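Local coordinates for protein beta-lactamase OXA-2 (Salmonella typhimurium, PDB 1K38) that hydrolyses the beta-lactam ring of penicillins, oxacillin among them, to a substituted beta-amino acid and so confers antibiotic resistance, at residues A[60-65]-A[166-171]; A[151-156]-A[160-165]. All coordinates share one frame; numbering follows the deposited sequence.

In the fold
Contact 1 (60-65 with 166-171) joins two helices far apart in sequence and is buried, whereas contact 2 (151-156 with 160-165) is a local, partly buried one, between the last turns of helix 147-158 and the loop that follows it. Their centres lie about 12 Å apart. Contact 1 rests on an imidazole face and leucine methyls; contact 2 adds a backbone hydrogen bond at a helix end to its apolar packing. Q169, on the helix of contact 1, ties the two together: its OE1 lies 3.1 Å from L162 N, probably as a hydrogen bond. Helix 56-64 serves both, since L162 and F164 of the contact 2 loop also pack on its L59.

Contact 1 of 2, residues A[60-65]-A[166-171]; sequences FALDAG and VEHQRL
L62 meets H168 through its CB, which stands over the imidazole face 3.5 Å from the ring centroid and only 2° off the ring normal, a CH-pi contact almost exactly centred. The near-equal distances from CB to ring atoms, 3.6 Å to H168 CG and 3.7 Å to H168 CE1, confirm that the methylene sits above the middle of the ring rather than over one side. Further out, L62 runs along H168 toward the root of that side chain, the two pointing in opposite directions, and its CD1 comes 3.9 Å from H168 CB. With CG placed beside the backbone N (chi1 -73°), both L62 methyls also reach L171, CD1 lying 4.0 Å from L171 CD2. L171 sends its own CG anti to its backbone N and meets them from the next turn of its helix. The helical segments run roughly antiparallel, at 145°, with axes 10.0 Å apart, so this is helix-to-helix packing between 56-64 and 166-175 within the penicillin-binding transpeptidase fold, away from the annotated catalytic and substrate sites. Helix 166-175 also faces the second subunit: R170 forms a salt bridge with E70 of that subunit, and L171 packs on its R170. At D63 the backbone takes over: its N lies 3.9 Å from H168 CD2, while its carboxylate is engaged elsewhere, OD1 being hydrogen-bonded to Y119 OH. The helix ends before G65, whose positive phi makes it the C-prime residue of a Schellman motif; this pairs A66 N with A61 O and, weakly, G65 N with L62 O (3.2 Å), closing the helix within a turn of L62.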
# COMPACT_ATOMS: atom_id res chain seq x y z
N PHE A 60 13.27 2.10 13.11
CA PHE A 60 14.21 1.81 14.20
C PHE A 60 13.90 0.44 14.81
O PHE A 60 14.80 -0.38 15.01
CB PHE A 60 14.08 2.84 15.34
CG PHE A 60 14.50 4.24 14.99
CD1 PHE A 60 14.80 4.61 13.68
CD2 PHE A 60 14.58 5.21 15.99
CE1 PHE A 60 15.15 5.93 13.37
CE2 PHE A 60 14.93 6.52 15.69
CZ PHE A 60 15.22 6.88 14.39
N ALA A 61 12.62 0.22 15.12
CA ALA A 61 12.16 -1.02 15.73
C ALA A 61 12.39 -2.25 14.87
O ALA A 61 12.80 -3.30 15.37
CB ALA A 61 10.68 -0.90 16.09
N LEU A 62 12.14 -2.13 13.57
CA LEU A 62 12.34 -3.26 12.67
C LEU A 62 13.84 -3.55 12.55
O LEU A 62 14.26 -4.71 12.55
CB LEU A 62 11.77 -2.95 11.28
CG LEU A 62 10.24 -2.95 11.16
CD1 LEU A 62 9.83 -2.18 9.92
CD2 LEU A 62 9.72 -4.39 11.11
N ASP A 63 14.63 -2.49 12.45
CA ASP A 63 16.07 -2.63 12.32
C ASP A 63 16.70 -3.24 13.57
O ASP A 63 17.62 -4.05 13.47
CB ASP A 63 16.72 -1.27 12.03
CG ASP A 63 18.18 -1.39 11.68
OD1 ASP A 63 19.03 -1.35 12.60
OD2 ASP A 63 18.49 -1.52 10.47
N ALA A 64 16.18 -2.87 14.73
CA ALA A 64 16.70 -3.37 16.01
C ALA A 64 16.13 -4.73 16.38
O ALA A 64 16.58 -5.36 17.34
CB ALA A 64 16.41 -2.36 17.11
N GLY A 65 15.13 -5.18 15.63
CA GLY A 65 14.52 -6.46 15.92
C GLY A 65 13.51 -6.40 17.06
O GLY A 65 13.17 -7.44 17.63
N VAL A 166 15.61 -1.90 2.62
CA VAL A 166 14.53 -1.44 1.75
C VAL A 166 13.23 -2.15 2.13
O VAL A 166 12.15 -1.56 2.05
CB VAL A 166 14.87 -1.69 0.26
CG1 VAL A 166 13.63 -1.48 -0.61
CG2 VAL A 166 15.97 -0.72 -0.17
N GLU A 167 13.32 -3.41 2.57
CA GLU A 167 12.10 -4.12 2.96
C GLU A 167 11.40 -3.39 4.10
O GLU A 167 10.16 -3.33 4.14
CB GLU A 167 12.41 -5.57 3.37
CG GLU A 167 13.35 -5.75 4.55
CD GLU A 167 13.33 -7.16 5.10
OE1 GLU A 167 12.24 -7.64 5.47
OE2 GLU A 167 14.41 -7.80 5.17
N HIS A 168 12.18 -2.81 5.02
CA HIS A 168 11.60 -2.09 6.15
C HIS A 168 10.99 -0.77 5.69
O HIS A 168 9.93 -0.36 6.18
CB HIS A 168 12.66 -1.83 7.22
CG HIS A 168 13.12 -3.07 7.92
ND1 HIS A 168 12.41 -4.24 7.91
CD2 HIS A 168 14.23 -3.31 8.67
CE1 HIS A 168 13.05 -5.15 8.62
NE2 HIS A 168 14.15 -4.61 9.09
N GLN A 169 11.65 -0.10 4.76
CA GLN A 169 11.13 1.15 4.23
C GLN A 169 9.82 0.88 3.49
O GLN A 169 8.87 1.66 3.61
CB GLN A 169 12.15 1.82 3.31
CG GLN A 169 13.44 2.23 4.02
CD GLN A 169 14.41 2.96 3.11
OE1 GLN A 169 14.18 4.11 2.74
NE2 GLN A 169 15.49 2.28 2.73
N ARG A 170 9.76 -0.22 2.75
CA ARG A 170 8.53 -0.55 2.04
C ARG A 170 7.40 -0.90 3.01
O ARG A 170 6.25 -0.50 2.81
CB ARG A 170 8.76 -1.70 1.06
CG ARG A 170 9.69 -1.35 -0.07
CD ARG A 170 9.59 -2.34 -1.23
NE ARG A 170 10.57 -2.02 -2.26
CZ ARG A 170 10.52 -0.94 -3.04
NH1 ARG A 170 9.53 -0.06 -2.93
NH2 ARG A 170 11.51 -0.72 -3.91
N LEU A 171 7.72 -1.65 4.06
CA LEU A 171 6.70 -2.01 5.04
C LEU A 171 6.13 -0.75 5.69
O LEU A 171 4.92 -0.63 5.85
CB LEU A 171 7.28 -2.93 6.12
CG LEU A 171 6.33 -3.28 7.27
CD1 LEU A 171 5.00 -3.80 6.72
CD2 LEU A 171 6.98 -4.33 8.18

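Contact 2 of 2, residues A[151-156]-A[160-165]; sequences IAFLRK and NELPFR
L162 fits against F153 and K156 with its two methyls divided between them, crossing each side chain at about a right angle. CD1 approaches the phenyl ring obliquely, 3.6 Å from F153 CE1, while CD2 lies 3.7 Å from K156 CB. F153 reaches this meeting point because its CG is anti to the backbone N (chi1 169°), which carries the ring outward from the helix toward L162. The ring has a further neighbour in Y125, which it meets edge-to-face.

K156 bends at chi3 (-70°), and this brings CE back to 3.9 Å from L162 CD2, so the aliphatic part of the lysine lies against the leucine while NZ makes a weak hydrogen bond to I123 O. E161 crosses K156 at about a right angle on another side of the chain, its OE1 3.8 Å from K156 CG; this is contact with the lysine's carbon chain, not with its ammonium group.

One backbone hydrogen bond joins the segments: E161 N donates to K156 O at 2.8 Å, with an N-H...O angle of 160°. N160 directs its side-chain OD1 to K173 NZ and its ND2 to E70 of the second subunit. It also has the positive phi of a C-prime residue, and the bond from E161 N to K156 O, five residues back, is the defining one of the Schellman motif that terminates helix 147-158.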
# COMPACT_ATOMS: atom_id res chain seq x y z
N ILE A 151 9.20 17.09 5.39
CA ILE A 151 9.12 16.89 3.94
C ILE A 151 10.40 16.22 3.45
O ILE A 151 10.35 15.24 2.72
CB ILE A 151 8.94 18.24 3.19
CG1 ILE A 151 7.57 18.84 3.50
CG2 ILE A 151 9.11 18.02 1.69
CD1 ILE A 151 6.40 18.12 2.86
N ALA A 152 11.55 16.76 3.87
CA ALA A 152 12.83 16.19 3.45
C ALA A 152 12.94 14.72 3.85
O ALA A 152 13.40 13.89 3.08
CB ALA A 152 13.98 16.99 4.05
N PHE A 153 12.51 14.41 5.07
CA PHE A 153 12.55 13.04 5.56
C PHE A 153 11.63 12.13 4.74
O PHE A 153 12.02 11.04 4.34
CB PHE A 153 12.14 12.98 7.03
CG PHE A 153 11.91 11.59 7.53
CD1 PHE A 153 12.97 10.72 7.73
CD2 PHE A 153 10.61 11.13 7.75
CE1 PHE A 153 12.76 9.41 8.14
CE2 PHE A 153 10.38 9.82 8.17
CZ PHE A 153 11.46 8.96 8.36
N LEU A 154 10.40 12.58 4.50
CA LEU A 154 9.43 11.79 3.75
C LEU A 154 9.90 11.49 2.33
O LEU A 154 9.66 10.41 1.80
CB LEU A 154 8.08 12.51 3.70
CG LEU A 154 7.36 12.63 5.05
CD1 LEU A 154 6.18 13.59 4.90
CD2 LEU A 154 6.89 11.26 5.52
N ARG A 155 10.57 12.46 1.70
CA ARG A 155 11.05 12.27 0.34
C ARG A 155 12.12 11.18 0.30
O ARG A 155 12.18 10.40 -0.66
CB ARG A 155 11.58 13.59 -0.22
CG ARG A 155 10.49 14.63 -0.31
CD ARG A 155 11.02 15.97 -0.79
NE ARG A 155 10.98 16.08 -2.25
CZ ARG A 155 11.14 17.23 -2.89
NH1 ARG A 155 11.33 18.35 -2.21
NH2 ARG A 155 11.07 17.27 -4.22
N LYS A 156 12.95 11.11 1.34
CA LYS A 156 13.98 10.08 1.39
C LYS A 156 13.33 8.70 1.53
O LYS A 156 13.74 7.75 0.86
CB LYS A 156 14.94 10.34 2.55
CG LYS A 156 15.84 11.56 2.31
CD LYS A 156 16.90 11.72 3.39
CE LYS A 156 16.31 12.13 4.72
NZ LYS A 156 17.39 12.55 5.66
N ASN A 160 13.37 5.38 -1.00
CA ASN A 160 14.08 4.24 -0.42
C ASN A 160 15.53 4.62 -0.12
O ASN A 160 16.42 3.76 -0.12
CB ASN A 160 14.06 3.05 -1.38
CG ASN A 160 12.64 2.63 -1.75
OD1 ASN A 160 11.83 2.32 -0.87
ND2 ASN A 160 12.34 2.60 -3.05
N GLU A 161 15.76 5.90 0.17
CA GLU A 161 17.10 6.42 0.44
C GLU A 161 17.54 6.43 1.89
O GLU A 161 18.66 6.84 2.19
CB GLU A 161 17.22 7.85 -0.11
CG GLU A 161 16.90 7.99 -1.57
CD GLU A 161 16.96 9.43 -2.03
OE1 GLU A 161 16.60 10.33 -1.23
OE2 GLU A 161 17.37 9.67 -3.18
N LEU A 162 16.67 6.01 2.81
CA LEU A 162 17.06 6.00 4.21
C LEU A 162 18.00 4.82 4.46
O LEU A 162 17.95 3.81 3.76
CB LEU A 162 15.82 5.90 5.11
CG LEU A 162 14.87 7.11 5.05
CD1 LEU A 162 13.63 6.80 5.87
CD2 LEU A 162 15.57 8.36 5.58
N PRO A 163 18.88 4.95 5.47
CA PRO A 163 19.84 3.90 5.82
C PRO A 163 19.23 2.73 6.59
O PRO A 163 19.68 2.39 7.69
CB PRO A 163 20.88 4.65 6.63
CG PRO A 163 20.03 5.63 7.38
CD PRO A 163 19.08 6.14 6.31
N PHE A 164 18.21 2.12 6.00
CA PHE A 164 17.52 0.98 6.59
C PHE A 164 17.23 0.01 5.45
O PHE A 164 17.24 0.40 4.29
CB PHE A 164 16.19 1.41 7.22
CG PHE A 164 16.35 2.28 8.43
CD1 PHE A 164 16.64 1.73 9.67
CD2 PHE A 164 16.24 3.66 8.32
CE1 PHE A 164 16.81 2.54 10.79
CE2 PHE A 164 16.41 4.48 9.43
CZ PHE A 164 16.70 3.92 10.66
N ARG A 165 16.98 -1.26 5.79
CA ARG A 165 16.67 -2.26 4.78
C ARG A 165 15.52 -1.73 3.93
O ARG A 165 14.55 -1.19 4.47
CB ARG A 165 16.22 -3.57 5.42
CG ARG A 165 17.27 -4.29 6.24
CD ARG A 165 16.67 -5.52 6.90
NE ARG A 165 17.64 -6.25 7.71
CZ ARG A 165 18.05 -7.49 7.45
NH1 ARG A 165 17.58 -8.14 6.39
NH2 ARG A 165 18.94 -8.08 8.24